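Local coordinates for protein bitiscetin (PDB 1JWI) that binds von Willebrand factor and induces its A1 domain to interact with platelet GPIbalpha, so that platelets aggregate, at residues K12-Y16 with F123-S127. Sequence-based numbering, arbitrary orientation.
Sequences KGHCY and FICKS
Lys126 touches two aromatic rings of the antiparallel partner strand, Tyr16 along CG/CD and His14 at CE. Its CG lies anti to the backbone N (chi1 170°), and the chain then continues nearly straight beside the Tyr16 side chain, both pointing the same way. CG passes over one face of the phenol ring, and Lys126 CD comes to 3.8 Å from Tyr16 CE2. Further along, Lys126 CE sits over the centre of one imidazole face, 3.6 Å from the His14 ring centroid, a CH-pi contact. The ammonium NZ travels on to a salt bridge with Glu47 OE1, which also takes a hydrogen bond from Tyr16 OH, so one carboxylate oxygen anchors the ends of both neighbouring side chains. At the edge of the phenol, Ile124 CD1 lies 4.3 Å from Tyr16 CD2.

Tyr16 and Lys126 form a non-hydrogen-bonded pair, with CA atoms 4.7 Å apart. Next to them, Cys15 and Ser127 exchange two backbone hydrogen bonds: Cys15 N to Ser127 O is 2.8 Å and almost straight (173°), while Ser127 N to Cys15 O is 3.0 Å. Two CA-H...O contacts, from Lys126 CA to Cys15 O and from Tyr16 CA to Cys125 O, lie between the strands as well.

The contact pairs the early strand 14-20 with the last strand, 121-126, bringing the chain's two ends together as in C-type lectin-like domains. Strand 9-11 flanks one side of this pair and strand 38-39 the other; disulfides tie Cys15 to Cys4 and Cys125 to Cys32 of helix 25-34, while helix 45-58 packs against Tyr16 and Ile124.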
loop_
_atom_site.group_PDB
_atom_site.type_symbol
_atom_site.label_atom_id
_atom_site.label_comp_id
_atom_site.label_asym_id
_atom_site.label_seq_id
_atom_site.Cartn_x
_atom_site.Cartn_y
_atom_site.Cartn_z
ATOM N N LYS A 12 -6.127 12.051 29.299
ATOM C CA LYS A 12 -4.938 11.438 29.887
ATOM C C LYS A 12 -3.629 12.197 29.699
ATOM O O LYS A 12 -2.638 11.628 29.241
ATOM C CB LYS A 12 -4.767 10.008 29.357
ATOM C CG LYS A 12 -5.588 8.955 30.098
ATOM C CD LYS A 12 -5.673 7.646 29.313
ATOM C CE LYS A 12 -4.306 7.130 28.889
ATOM N NZ LYS A 12 -4.425 6.002 27.916
ATOM N N GLY A 13 -3.624 13.478 30.050
ATOM C CA GLY A 13 -2.404 14.257 29.936
ATOM C C GLY A 13 -2.121 14.921 28.602
ATOM O O GLY A 13 -1.083 15.559 28.444
ATOM N N HIS A 14 -3.023 14.775 27.638
ATOM C CA HIS A 14 -2.834 15.398 26.330
ATOM C C HIS A 14 -4.063 16.205 25.914
ATOM O O HIS A 14 -5.160 16.013 26.448
ATOM C CB HIS A 14 -2.545 14.342 25.249
ATOM C CG HIS A 14 -1.183 13.729 25.343
ATOM N ND1 HIS A 14 -0.939 12.550 26.018
ATOM C CD2 HIS A 14 0.012 14.133 24.851
ATOM C CE1 HIS A 14 0.344 12.257 25.935
ATOM N NE2 HIS A 14 0.947 13.200 25.233
ATOM N N CYS A 15 -3.860 17.109 24.960
ATOM C CA CYS A 15 -4.929 17.944 24.421
ATOM C C CYS A 15 -5.136 17.565 22.954
ATOM O O CYS A 15 -4.169 17.472 22.191
ATOM C CB CYS A 15 -4.553 19.422 24.533
ATOM S SG CYS A 15 -4.311 19.997 26.252
ATOM N N TYR A 16 -6.390 17.346 22.562
ATOM C CA TYR A 16 -6.715 16.958 21.188
ATOM C C TYR A 16 -7.708 17.888 20.511
ATOM O O TYR A 16 -8.580 18.475 21.158
ATOM C CB TYR A 16 -7.317 15.552 21.137
ATOM C CG TYR A 16 -6.500 14.475 21.803
ATOM C CD1 TYR A 16 -6.347 14.447 23.188
ATOM C CD2 TYR A 16 -5.920 13.452 21.052
ATOM C CE1 TYR A 16 -5.644 13.422 23.812
ATOM C CE2 TYR A 16 -5.216 12.421 21.664
ATOM C CZ TYR A 16 -5.087 12.411 23.046
ATOM O OH TYR A 16 -4.433 11.371 23.662
ATOM N N PHE A 123 -7.964 16.704 9.783
ATOM C CA PHE A 123 -6.945 16.019 10.563
ATOM C C PHE A 123 -7.076 16.245 12.057
ATOM O O PHE A 123 -7.866 17.072 12.512
ATOM C CB PHE A 123 -5.551 16.443 10.100
ATOM C CG PHE A 123 -5.334 17.925 10.108
ATOM C CD1 PHE A 123 -5.831 18.720 9.081
ATOM C CD2 PHE A 123 -4.636 18.528 11.147
ATOM C CE1 PHE A 123 -5.630 20.099 9.087
ATOM C CE2 PHE A 123 -4.429 19.908 11.162
ATOM C CZ PHE A 123 -4.931 20.696 10.127
ATOM N N ILE A 124 -6.285 15.498 12.812
ATOM C CA ILE A 124 -6.330 15.576 14.257
ATOM C C ILE A 124 -4.960 15.808 14.871
ATOM O O ILE A 124 -4.024 15.039 14.642
ATOM C CB ILE A 124 -6.921 14.280 14.842
ATOM C CG1 ILE A 124 -6.831 14.308 16.367
ATOM C CG2 ILE A 124 -6.177 13.076 14.283
ATOM C CD1 ILE A 124 -7.236 13.015 17.020
ATOM N N CYS A 125 -4.863 16.879 15.654
ATOM C CA CYS A 125 -3.628 17.236 16.337
ATOM C C CYS A 125 -3.656 16.761 17.791
ATOM O O CYS A 125 -4.723 16.583 18.390
ATOM C CB CYS A 125 -3.419 18.750 16.309
ATOM S SG CYS A 125 -3.225 19.474 14.653
ATOM N N LYS A 126 -2.468 16.551 18.337
ATOM C CA LYS A 126 -2.301 16.111 19.711
ATOM C C LYS A 126 -1.076 16.828 20.281
ATOM O O LYS A 126 -0.022 16.878 19.640
ATOM C CB LYS A 126 -2.098 14.596 19.742
ATOM C CG LYS A 126 -1.673 14.022 21.079
ATOM C CD LYS A 126 -1.472 12.523 20.943
ATOM C CE LYS A 126 -0.894 11.908 22.204
ATOM N NZ LYS A 126 -0.598 10.458 22.004
ATOM N N SER A 127 -1.222 17.403 21.471
ATOM C CA SER A 127 -0.112 18.102 22.107
ATOM C C SER A 127 -0.168 17.897 23.618
ATOM O O SER A 127 -1.261 17.547 24.115
ATOM C CB SER A 127 -0.160 19.596 21.773
ATOM O OG SER A 127 -1.294 20.222 22.346
#